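Local coordinates for Poly(Beta-D-mannuronate) lyase (Pseudopedobacter saltans, PDB 7O79), which probably cleaves alginate as a poly(beta-D-mannuronate) lyase of polysaccharide lyase family 6, built on a parallel beta-helix, at residues A[341-346]-A[377-382]; A[281-286]-A[346-351]. All coordinates share one frame; numbering follows the deposited sequence.

In the fold
Both contacts involve the long loop between strands 333-337 and 356-364 of the parallel beta-helix, and both lie on the same side of the chain's centre. Contact 2 (281-286 with 346-351) is buried: the chain leaving strand 280-283 pairs with this loop through backbone hydrogen bonds, a buried glutamate and two waters. Contact 1 (341-346 with 377-382) lies at the surface, farther from the centre of the chain, where an earlier part of the same loop meets the loop after strand 371-373 through side-chain amide and hydroxyl groups and a backbone carbonyl, two of the three bonds being weak, and a small apolar patch. Their centres are about 11 Å apart. They share Asp346 and meet where Leu382 packs on Met349.

Contact 1 (A[341-346]-A[377-382]); sequences GNPGAD and SQNPIL
Asn379 reaches across to 341-346 with its amide nitrogen, which serves two acceptors. The firmer bond runs from Asn379 ND2 to Asn342 OD1 at 3.2 Å; ND2 lies in the carbonyl plane of Asn342, on a lone pair, although the N-H is bent (135° at the hydrogen) and the two amide planes are turned 58° against each other. The second, from Asn379 ND2 to Gly341 O, is weak at 3.4 Å. That same carbonyl oxygen takes another weak bond from the hydroxyl of Ser377, with OG 3.3 Å from Gly341 O, and Leu382 CD1 lies beside it.

Next to this polar cluster, CG of the Pro343 ring points at the ends of two aliphatic side chains. It is 3.5 Å from Ile381 CD1, a tight carbon pair, and 3.6 Å from Leu382 CD2, while Pro343 CD faces the other Leu382 methyl, CD1.

The groups that do the touching are held from within 377-382. Ser377 OG accepts from Asn379 N at 2.8 Å, a nearly straight bond that closes an ST turn. With CG anti to its backbone N (chi1 -168°), Asn379 sends its ND2 across the contact, while its OD1 accepts a weak bond from Ile381 N within the short 3-10 segment 380-382. Farther out, Tyr339 OH bonds to Ser377 N, Asn340 OD1 to Asn342 N, and Ile381 and Leu382 lean on Thr293 and Met349.

Gly341 O thus receives two long, weak bonds from 377-382, and every bond across the contact is between uncharged groups. With a single firmer amide bond and a small proline-centred patch, 341-346 and 377-382 are joined by light contacts, and between these two segments no charged pair forms.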
loop_
_atom_site.group_PDB
_atom_site.type_symbol
_atom_site.label_atom_id
_atom_site.label_comp_id
_atom_site.label_asym_id
_atom_site.label_seq_id
_atom_site.Cartn_x
_atom_site.Cartn_y
_atom_site.Cartn_z
ATOM N N GLY A 341 -8.889 -14.095 23.947
ATOM C CA GLY A 341 -9.509 -14.034 25.250
ATOM C C GLY A 341 -8.723 -14.681 26.376
ATOM O O GLY A 341 -9.189 -14.677 27.518
ATOM N N ASN A 342 -7.547 -15.247 26.091
ATOM C CA ASN A 342 -6.696 -15.867 27.104
ATOM C C ASN A 342 -5.352 -15.163 27.042
ATOM O O ASN A 342 -4.402 -15.655 26.404
ATOM C CB ASN A 342 -6.542 -17.371 26.902
ATOM C CG ASN A 342 -7.844 -18.112 27.101
ATOM O OD1 ASN A 342 -8.553 -17.900 28.090
ATOM N ND2 ASN A 342 -8.163 -19.001 26.169
ATOM N N PRO A 343 -5.247 -14.000 27.673
ATOM C CA PRO A 343 -3.991 -13.245 27.629
ATOM C C PRO A 343 -2.830 -14.078 28.146
ATOM O O PRO A 343 -2.948 -14.800 29.134
ATOM C CB PRO A 343 -4.259 -12.029 28.529
ATOM C CG PRO A 343 -5.617 -12.252 29.144
ATOM C CD PRO A 343 -6.346 -13.251 28.308
ATOM N N GLY A 344 -1.713 -13.990 27.440
ATOM C CA GLY A 344 -0.494 -14.672 27.827
ATOM C C GLY A 344 0.674 -13.872 27.304
ATOM O O GLY A 344 0.880 -12.723 27.731
ATOM N N ALA A 345 1.428 -14.460 26.366
ATOM C CA ALA A 345 2.512 -13.736 25.720
ATOM C C ALA A 345 2.005 -12.450 25.064
ATOM O O ALA A 345 2.680 -11.416 25.115
ATOM C CB ALA A 345 3.206 -14.645 24.702
ATOM N N ASP A 346 0.823 -12.486 24.444
ATOM C CA ASP A 346 0.225 -11.259 23.939
ATOM C C ASP A 346 -1.034 -10.966 24.737
ATOM O O ASP A 346 -1.625 -11.842 25.379
ATOM C CB ASP A 346 -0.129 -11.338 22.442
ATOM C CG ASP A 346 -1.276 -12.297 22.149
ATOM O OD1 ASP A 346 -2.435 -11.931 22.464
ATOM O OD2 ASP A 346 -1.047 -13.349 21.521
ATOM N N SER A 377 -14.428 -12.172 26.214
ATOM C CA SER A 377 -14.217 -13.381 26.991
ATOM C C SER A 377 -14.815 -13.237 28.390
ATOM O O SER A 377 -14.983 -12.130 28.913
ATOM C CB SER A 377 -12.722 -13.665 27.090
ATOM O OG SER A 377 -12.451 -14.564 28.137
ATOM N N GLN A 378 -15.146 -14.371 29.004
ATOM C CA GLN A 378 -15.553 -14.372 30.405
ATOM C C GLN A 378 -14.373 -14.606 31.344
ATOM O O GLN A 378 -14.575 -14.722 32.559
ATOM C CB GLN A 378 -16.650 -15.417 30.656
ATOM C CG GLN A 378 -17.903 -15.248 29.790
ATOM C CD GLN A 378 -18.670 -13.959 30.093
ATOM O OE1 GLN A 378 -18.843 -13.574 31.252
ATOM N NE2 GLN A 378 -19.129 -13.286 29.041
ATOM N N ASN A 379 -13.157 -14.664 30.799
ATOM C CA ASN A 379 -11.954 -14.838 31.596
ATOM C C ASN A 379 -11.927 -13.798 32.716
ATOM O O ASN A 379 -12.074 -12.597 32.445
ATOM C CB ASN A 379 -10.718 -14.723 30.695
ATOM C CG ASN A 379 -9.430 -15.184 31.373
ATOM O OD1 ASN A 379 -9.218 -14.960 32.570
ATOM N ND2 ASN A 379 -8.566 -15.850 30.603
ATOM N N PRO A 380 -11.795 -14.218 33.978
ATOM C CA PRO A 380 -11.911 -13.263 35.095
ATOM C C PRO A 380 -10.920 -12.113 35.043
ATOM O O PRO A 380 -11.256 -11.001 35.466
ATOM C CB PRO A 380 -11.674 -14.161 36.312
ATOM C CG PRO A 380 -12.295 -15.453 35.866
ATOM C CD PRO A 380 -11.707 -15.600 34.481
ATOM N N ILE A 381 -9.703 -12.336 34.544
ATOM C CA ILE A 381 -8.736 -11.245 34.506
ATOM C C ILE A 381 -9.052 -10.202 33.447
ATOM O O ILE A 381 -8.366 -9.178 33.393
ATOM C CB ILE A 381 -7.308 -11.770 34.284
ATOM C CG1 ILE A 381 -7.184 -12.355 32.885
ATOM C CG2 ILE A 381 -6.927 -12.766 35.371
ATOM C CD1 ILE A 381 -5.794 -12.758 32.558
ATOM N N LEU A 382 -10.069 -10.426 32.609
ATOM C CA LEU A 382 -10.555 -9.421 31.669
ATOM C C LEU A 382 -11.896 -8.817 32.081
ATOM O O LEU A 382 -12.496 -8.077 31.293
ATOM C CB LEU A 382 -10.679 -10.025 30.271
ATOM C CG LEU A 382 -9.446 -10.733 29.730
ATOM C CD1 LEU A 382 -9.634 -11.029 28.253
ATOM C CD2 LEU A 382 -8.214 -9.838 29.950
#

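Contact 2 (A[281-286]-A[346-351]); sequences ILICGE and DQRMLL
Gly285 and Leu350 form a single antiparallel hydrogen-bonded pair, Gly285 N to Leu350 O at 2.9 Å and Leu350 N to Gly285 O at 2.8 Å, with Met349 and Leu350 both facing Gly285 in a classic beta bulge. In Glu286, chi1 of -171° swings CG away from the backbone N and lets the chain run out along Gln347, where OE2 takes Gln347 N at 3.0 Å on its anti lone pair, nearly straight at 166°. OE2 also makes a salt bridge with Arg311. Replacing Glu286 by alanine removes the carboxylate, which would probably leave Gln347 N without this acceptor and Arg311 without this salt-bridge partner. Leu350 CD1 lies 3.4 Å from Glu286 O, and Cys284 SG packs on Leu351 CD2 at 3.7 Å. Two waters bridge the segments: one donates to Ile283 O and Leu350 O, the other donates to Cys284 O and accepts in plane from Arg348 NE. Asp346 OD1 accepts from Arg348 N, closing an Asx turn, and also from Asn340 ND2. Strand 280-283 runs in the parallel beta-helix between strands 255-260 and 333-337, and Met349 points away from 281-286 toward the loop after strand 371-373, where it touches Phe385.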
loop_
_atom_site.group_PDB
_atom_site.type_symbol
_atom_site.label_atom_id
_atom_site.label_comp_id
_atom_site.label_asym_id
_atom_site.label_seq_id
_atom_site.Cartn_x
_atom_site.Cartn_y
_atom_site.Cartn_z
ATOM N N ILE A 281 -12.284 -5.602 8.312
ATOM C CA ILE A 281 -11.827 -6.189 9.565
ATOM C C ILE A 281 -11.297 -5.077 10.450
ATOM O O ILE A 281 -10.353 -4.377 10.073
ATOM C CB ILE A 281 -10.749 -7.253 9.351
ATOM C CG1 ILE A 281 -11.308 -8.448 8.563
ATOM C CG2 ILE A 281 -10.145 -7.686 10.705
ATOM C CD1 ILE A 281 -10.202 -9.342 7.953
ATOM N N LEU A 282 -11.901 -4.921 11.625
ATOM C CA LEU A 282 -11.387 -4.052 12.676
ATOM C C LEU A 282 -10.722 -4.970 13.694
ATOM O O LEU A 282 -11.415 -5.703 14.408
ATOM C CB LEU A 282 -12.520 -3.260 13.316
ATOM C CG LEU A 282 -13.352 -2.431 12.336
ATOM C CD1 LEU A 282 -14.208 -1.463 13.116
ATOM C CD2 LEU A 282 -12.486 -1.716 11.317
ATOM N N ILE A 283 -9.384 -4.960 13.748
ATOM C CA ILE A 283 -8.675 -5.977 14.526
ATOM C C ILE A 283 -8.584 -5.548 15.988
ATOM O O ILE A 283 -8.645 -4.358 16.320
ATOM C CB ILE A 283 -7.281 -6.258 13.918
ATOM C CG1 ILE A 283 -6.797 -7.673 14.295
ATOM C CG2 ILE A 283 -6.289 -5.195 14.339
ATOM C CD1 ILE A 283 -5.652 -8.203 13.449
ATOM N N CYS A 284 -8.459 -6.524 16.883
ATOM C CA CYS A 284 -8.354 -6.207 18.301
ATOM C C CYS A 284 -6.965 -5.662 18.623
ATOM O O CYS A 284 -5.953 -6.133 18.097
ATOM C CB CYS A 284 -8.637 -7.444 19.157
ATOM S SG CYS A 284 -10.309 -8.110 19.030
ATOM N N GLY A 285 -6.921 -4.663 19.476
ATOM C CA GLY A 285 -5.655 -4.080 19.858
ATOM C C GLY A 285 -5.058 -4.793 21.053
ATOM O O GLY A 285 -5.723 -5.578 21.738
ATOM N N GLU A 286 -3.793 -4.486 21.316
ATOM C CA GLU A 286 -3.079 -5.072 22.440
ATOM C C GLU A 286 -3.015 -4.123 23.629
ATOM O O GLU A 286 -2.603 -2.967 23.491
ATOM C CB GLU A 286 -1.664 -5.484 22.044
ATOM C CG GLU A 286 -1.051 -6.290 23.172
ATOM C CD GLU A 286 0.301 -6.856 22.854
ATOM O OE1 GLU A 286 1.178 -6.125 22.338
ATOM O OE2 GLU A 286 0.482 -8.044 23.165
ATOM N N ASP A 346 0.823 -12.486 24.444
ATOM C CA ASP A 346 0.225 -11.259 23.939
ATOM C C ASP A 346 -1.034 -10.966 24.737
ATOM O O ASP A 346 -1.625 -11.842 25.379
ATOM C CB ASP A 346 -0.129 -11.338 22.442
ATOM C CG ASP A 346 -1.276 -12.297 22.149
ATOM O OD1 ASP A 346 -2.435 -11.931 22.464
ATOM O OD2 ASP A 346 -1.047 -13.349 21.521
ATOM N N GLN A 347 -1.459 -9.716 24.666
ATOM C CA GLN A 347 -2.648 -9.247 25.349
ATOM C C GLN A 347 -3.603 -8.627 24.328
ATOM O O GLN A 347 -4.215 -7.593 24.576
ATOM C CB GLN A 347 -2.259 -8.278 26.475
ATOM C CG GLN A 347 -1.219 -8.926 27.425
ATOM C CD GLN A 347 -0.902 -8.148 28.706
ATOM O OE1 GLN A 347 -0.623 -8.753 29.732
ATOM N NE2 GLN A 347 -0.920 -6.819 28.644
ATOM N N ARG A 348 -3.717 -9.275 23.151
ATOM C CA ARG A 348 -4.561 -8.818 22.038
ATOM C C ARG A 348 -6.050 -9.043 22.303
ATOM O O ARG A 348 -6.724 -9.874 21.678
ATOM C CB ARG A 348 -4.138 -9.490 20.741
ATOM C CG ARG A 348 -2.733 -9.130 20.295
ATOM C CD ARG A 348 -2.295 -10.151 19.298
ATOM N NE ARG A 348 -3.114 -10.066 18.100
ATOM C CZ ARG A 348 -2.803 -10.675 16.966
ATOM N NH1 ARG A 348 -1.699 -11.427 16.919
ATOM N NH2 ARG A 348 -3.598 -10.555 15.907
ATOM N N MET A 349 -6.555 -8.230 23.207
ATOM C CA MET A 349 -7.896 -8.275 23.753
ATOM C C MET A 349 -8.652 -6.947 23.801
ATOM O O MET A 349 -9.739 -6.893 24.393
ATOM C CB MET A 349 -7.821 -8.952 25.122
ATOM C CG MET A 349 -6.804 -8.220 26.035
ATOM S SD MET A 349 -7.078 -6.699 26.788
ATOM C CE MET A 349 -8.337 -7.043 28.003
ATOM N N LEU A 350 -8.184 -5.906 23.116
ATOM C CA LEU A 350 -8.880 -4.626 23.098
ATOM C C LEU A 350 -9.889 -4.638 21.949
ATOM O O LEU A 350 -9.514 -4.549 20.779
ATOM C CB LEU A 350 -7.880 -3.476 22.974
ATOM C CG LEU A 350 -6.935 -3.328 24.179
ATOM C CD1 LEU A 350 -5.924 -2.228 23.937
ATOM C CD2 LEU A 350 -7.696 -3.074 25.498
ATOM N N LEU A 351 -11.167 -4.747 22.287
ATOM C CA LEU A 351 -12.217 -4.709 21.288
ATOM C C LEU A 351 -12.351 -3.294 20.721
ATOM O O LEU A 351 -12.179 -2.312 21.447
ATOM C CB LEU A 351 -13.534 -5.144 21.919
ATOM C CG LEU A 351 -13.533 -6.591 22.405
ATOM C CD1 LEU A 351 -14.848 -6.923 23.073
ATOM C CD2 LEU A 351 -13.279 -7.525 21.213
HETATM O O HOH W 1 -9.451 -2.676 18.389
HETATM O O HOH W 2 -5.483 -8.656 17.306
#